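Side-chain contact in mitomycin biosynthesis 6-O-methyltransferase (Streptomyces lavendulae, PDB 3GWZ), which transfers the methyl group of S-adenosyl-L-methionine to the 6-hydroxyl of 6-demethylmitomycins A and B, forming the quinone methoxy group of mitomycins A and B: residues T163-L168 and V327-A332. Residues are numbered along the deposited sequence; the frame is centred on the assembly and turned at random.
Sequences TSFWQL and VLVGGA. With SAH (S-adenosyl-L-homocysteine), chain G.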
ATOM      1  N   THR A 163      15.731 -30.966  -5.850  1.00 17.84           N
ATOM      2  CA  THR A 163      14.787 -30.860  -6.959  1.00 19.27           C
ATOM      3  C   THR A 163      15.266 -29.735  -7.873  1.00 16.50           C
ATOM      4  O   THR A 163      16.084 -28.915  -7.458  1.00 19.19           O
ATOM      5  CB  THR A 163      13.338 -30.573  -6.469  1.00 20.19           C
ATOM      6  OG1 THR A 163      12.426 -30.713  -7.564  1.00 25.98           O
ATOM      7  CG2 THR A 163      13.216 -29.159  -5.904  1.00 20.88           C
ATOM      8  N   SER A 164      14.784 -29.705  -9.112  1.00 15.18           N
ATOM      9  CA  SER A 164      15.188 -28.667 -10.056  1.00 12.85           C
ATOM     10  C   SER A 164      14.397 -27.382  -9.841  1.00 13.52           C
ATOM     11  O   SER A 164      13.320 -27.387  -9.239  1.00 13.13           O
ATOM     12  CB  SER A 164      15.013 -29.139 -11.503  1.00 13.58           C
ATOM     13  OG  SER A 164      13.638 -29.217 -11.840  1.00 15.19           O
ATOM     14  N   PHE A 165      14.944 -26.272 -10.325  1.00 13.41           N
ATOM     15  CA  PHE A 165      14.252 -24.997 -10.221  1.00 10.79           C
ATOM     16  C   PHE A 165      12.893 -25.064 -10.926  1.00 11.99           C
ATOM     17  O   PHE A 165      11.894 -24.556 -10.426  1.00 12.76           O
ATOM     18  CB  PHE A 165      15.099 -23.862 -10.808  1.00 11.39           C
ATOM     19  CG  PHE A 165      14.445 -22.500 -10.691  1.00 13.14           C
ATOM     20  CD1 PHE A 165      14.481 -21.803  -9.495  1.00 14.15           C
ATOM     21  CD2 PHE A 165      13.778 -21.938 -11.770  1.00 12.55           C
ATOM     22  CE1 PHE A 165      13.879 -20.546  -9.373  1.00 14.98           C
ATOM     23  CE2 PHE A 165      13.158 -20.687 -11.660  1.00 12.53           C
ATOM     24  CZ  PHE A 165      13.215 -19.989 -10.459  1.00 14.35           C
ATOM     25  N   TRP A 166      12.847 -25.692 -12.094  1.00 11.52           N
ATOM     26  CA  TRP A 166      11.575 -25.744 -12.819  1.00 15.78           C
ATOM     27  C   TRP A 166      10.560 -26.654 -12.122  1.00 14.81           C
ATOM     28  O   TRP A 166       9.355 -26.395 -12.157  1.00 14.51           O
ATOM     29  CB  TRP A 166      11.770 -26.168 -14.273  1.00 15.29           C
ATOM     30  CG  TRP A 166      12.524 -25.179 -15.090  1.00 15.76           C
ATOM     31  CD1 TRP A 166      13.601 -25.431 -15.889  1.00 15.18           C
ATOM     32  CD2 TRP A 166      12.261 -23.772 -15.200  1.00 13.15           C
ATOM     33  NE1 TRP A 166      14.019 -24.275 -16.494  1.00 17.50           N
ATOM     34  CE2 TRP A 166      13.217 -23.239 -16.087  1.00 15.53           C
ATOM     35  CE3 TRP A 166      11.315 -22.914 -14.631  1.00 13.46           C
ATOM     36  CZ2 TRP A 166      13.262 -21.885 -16.415  1.00 14.72           C
ATOM     37  CZ3 TRP A 166      11.359 -21.561 -14.956  1.00 11.44           C
ATOM     38  CH2 TRP A 166      12.321 -21.062 -15.838  1.00 10.76           C
ATOM     39  N   GLN A 167      11.043 -27.717 -11.489  1.00 14.85           N
ATOM     40  CA  GLN A 167      10.140 -28.632 -10.802  1.00 14.53           C
ATOM     41  C   GLN A 167       9.585 -27.979  -9.546  1.00 17.49           C
ATOM     42  O   GLN A 167       8.410 -28.130  -9.229  1.00 17.46           O
ATOM     43  CB  GLN A 167      10.843 -29.948 -10.449  1.00 16.68           C
ATOM     44  CG  GLN A 167       9.926 -30.994  -9.841  1.00 27.16           C
ATOM     45  CD  GLN A 167       8.788 -31.380 -10.775  1.00 36.09           C
ATOM     46  OE1 GLN A 167       7.661 -31.603 -10.338  1.00 42.86           O
ATOM     47  NE2 GLN A 167       9.079 -31.448 -12.069  1.00 34.47           N
ATOM     48  N   LEU A 168      10.431 -27.250  -8.828  1.00 16.30           N
ATOM     49  CA  LEU A 168       9.973 -26.562  -7.625  1.00 12.90           C
ATOM     50  C   LEU A 168       8.896 -25.529  -7.955  1.00 17.61           C
ATOM     51  O   LEU A 168       7.845 -25.469  -7.295  1.00 19.00           O
ATOM     52  CB  LEU A 168      11.144 -25.882  -6.901  1.00 13.09           C
ATOM     53  CG  LEU A 168      10.694 -25.103  -5.662  1.00 15.95           C
ATOM     54  CD1 LEU A 168      10.193 -26.076  -4.601  1.00 16.69           C
ATOM     55  CD2 LEU A 168      11.831 -24.254  -5.110  1.00 16.61           C
ATOM     56  N   VAL A 327      23.618 -20.924 -11.584  1.00 13.46           N
ATOM     57  CA  VAL A 327      23.216 -21.521 -10.325  1.00 10.20           C
ATOM     58  C   VAL A 327      21.793 -22.098 -10.351  1.00 13.07           C
ATOM     59  O   VAL A 327      21.567 -23.226  -9.905  1.00 13.14           O
ATOM     60  CB  VAL A 327      23.387 -20.474  -9.198  1.00 13.36           C
ATOM     61  CG1 VAL A 327      22.597 -20.847  -7.966  1.00 17.88           C
ATOM     62  CG2 VAL A 327      24.863 -20.322  -8.894  1.00 11.04           C
ATOM     63  N   LEU A 328      20.840 -21.346 -10.891  1.00  9.52           N
ATOM     64  CA  LEU A 328      19.442 -21.751 -10.807  1.00 11.67           C
ATOM     65  C   LEU A 328      19.070 -22.842 -11.812  1.00 11.10           C
ATOM     66  O   LEU A 328      18.425 -23.822 -11.458  1.00 11.10           O
ATOM     67  CB  LEU A 328      18.508 -20.553 -11.003  1.00  8.02           C
ATOM     68  CG  LEU A 328      18.556 -19.460  -9.931  1.00  9.06           C
ATOM     69  CD1 LEU A 328      17.534 -18.383 -10.254  1.00 14.35           C
ATOM     70  CD2 LEU A 328      18.289 -20.056  -8.559  1.00 11.14           C
ATOM     71  N   VAL A 329      19.453 -22.649 -13.067  1.00 11.30           N
ATOM     72  CA  VAL A 329      18.998 -23.536 -14.139  1.00 12.42           C
ATOM     73  C   VAL A 329      20.110 -23.989 -15.079  1.00 10.77           C
ATOM     74  O   VAL A 329      19.844 -24.597 -16.122  1.00 14.07           O
ATOM     75  CB  VAL A 329      17.861 -22.872 -14.980  1.00 11.97           C
ATOM     76  CG1 VAL A 329      16.620 -22.639 -14.122  1.00 10.56           C
ATOM     77  CG2 VAL A 329      18.343 -21.568 -15.616  1.00 12.75           C
ATOM     78  N   GLY A 330      21.356 -23.707 -14.716  1.00  9.51           N
ATOM     79  CA  GLY A 330      22.477 -24.062 -15.562  1.00 10.36           C
ATOM     80  C   GLY A 330      22.503 -23.313 -16.882  1.00 13.66           C
ATOM     81  O   GLY A 330      23.067 -23.788 -17.869  1.00 14.45           O
ATOM     82  N   GLY A 331      21.897 -22.132 -16.898  1.00  9.74           N
ATOM     83  CA  GLY A 331      21.902 -21.290 -18.078  1.00 14.26           C
ATOM     84  C   GLY A 331      23.143 -20.433 -18.204  1.00 14.88           C
ATOM     85  O   GLY A 331      24.102 -20.595 -17.461  1.00 13.82           O
ATOM     86  N   ALA A 332      23.112 -19.508 -19.160  1.00 14.79           N
ATOM     87  CA  ALA A 332      24.247 -18.648 -19.466  1.00 13.39           C
ATOM     88  C   ALA A 332      23.803 -17.598 -20.466  1.00 13.60           C
ATOM     89  O   ALA A 332      22.980 -17.876 -21.337  1.00 15.83           O
ATOM     90  CB  ALA A 332      25.395 -19.463 -20.063  1.00 13.70           C
TER
HETATM   91  N   SAH G 352       9.185 -14.534 -21.285  1.00 12.43           N
HETATM   92  CA  SAH G 352       8.900 -14.192 -19.849  1.00 10.20           C
HETATM   93  CB  SAH G 352       9.397 -15.250 -18.844  1.00 11.62           C
HETATM   94  CG  SAH G 352      10.906 -15.560 -18.862  1.00 16.88           C
HETATM   95  SD  SAH G 352      11.361 -16.703 -17.564  1.00  7.27           S
HETATM   96  C   SAH G 352       9.520 -12.862 -19.523  1.00 18.92           C
HETATM   97  O   SAH G 352       9.156 -12.249 -18.515  1.00 17.14           O
HETATM   98  OXT SAH G 352      10.385 -12.364 -20.257  1.00 16.00           O
HETATM   99  C5' SAH G 352      11.386 -18.223 -18.495  1.00 12.17           C
HETATM  100  C4' SAH G 352       9.998 -18.878 -18.656  1.00 12.98           C
HETATM  101  O4' SAH G 352      10.053 -20.144 -19.353  1.00 12.80           O
HETATM  102  C3' SAH G 352       9.227 -19.166 -17.363  1.00 12.81           C
HETATM  103  O3' SAH G 352       8.050 -18.344 -17.330  1.00 13.26           O
HETATM  104  C2' SAH G 352       8.824 -20.641 -17.433  1.00 11.76           C
HETATM  105  O2' SAH G 352       7.472 -20.893 -17.030  1.00 12.62           O
HETATM  106  C1' SAH G 352       8.932 -20.938 -18.911  1.00 12.81           C
HETATM  107  N9  SAH G 352       9.229 -22.348 -19.244  1.00 13.86           N
HETATM  108  C8  SAH G 352      10.222 -23.105 -18.723  1.00 13.93           C
HETATM  109  N7  SAH G 352      10.223 -24.340 -19.287  1.00 14.01           N
HETATM  110  C5  SAH G 352       9.219 -24.364 -20.197  1.00 15.60           C
HETATM  111  C6  SAH G 352       8.677 -25.349 -21.153  1.00 17.12           C
HETATM  112  N6  SAH G 352       9.246 -26.576 -21.221  1.00 11.24           N
HETATM  113  N1  SAH G 352       7.615 -24.983 -21.922  1.00 13.76           N
HETATM  114  C2  SAH G 352       7.069 -23.762 -21.834  1.00 16.26           C
HETATM  115  N3  SAH G 352       7.515 -22.811 -20.986  1.00 15.46           N
HETATM  116  C4  SAH G 352       8.567 -23.053 -20.164  1.00 13.53           C
HETATM  117  O   HOH W   1      17.480 -26.438 -11.646  1.00 12.24           O
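The indole of Trp166 lies between protein and cofactor: Val329 CG1 sits on one side of the ring plane, offset toward the rim, with Phe165 CD2 on the same side, while on the opposite face C8 of S-adenosyl-L-homocysteine lies above the ring centre, with ribose C2' 3.7 Å from Trp166 CZ3. This is one wall of the S-adenosyl-L-homocysteine pocket in a class I O-methyltransferase of the COMT type, where the start of helix 165-171 meets the end of helix 316-329. Val329 CG1 makes an off-centre CH-pi contact, 4.2 Å from the centroid of the five-membered ring of Trp166 and 29° off its normal. With Val329 CG1 anti to the Val329 carbonyl carbon (chi1 -64°), CG1 also lies 3.8 Å from Phe165 CD2. Phe165 CD1 is 4.3 Å from Leu328 CD2, and Phe157 and Phe179 pack edge-to-face with the Phe165 ring. Arg234, which binds the cofactor, also bonds to Trp166 O, tying this helix to the pocket. Ser164 N-caps the helix, its OG accepting from Gln167 N. No direct hydrogen bond joins the segments; one water bridges them, accepting from Phe165 N at 2.9 Å and donating to Leu328 O at 2.8 Å.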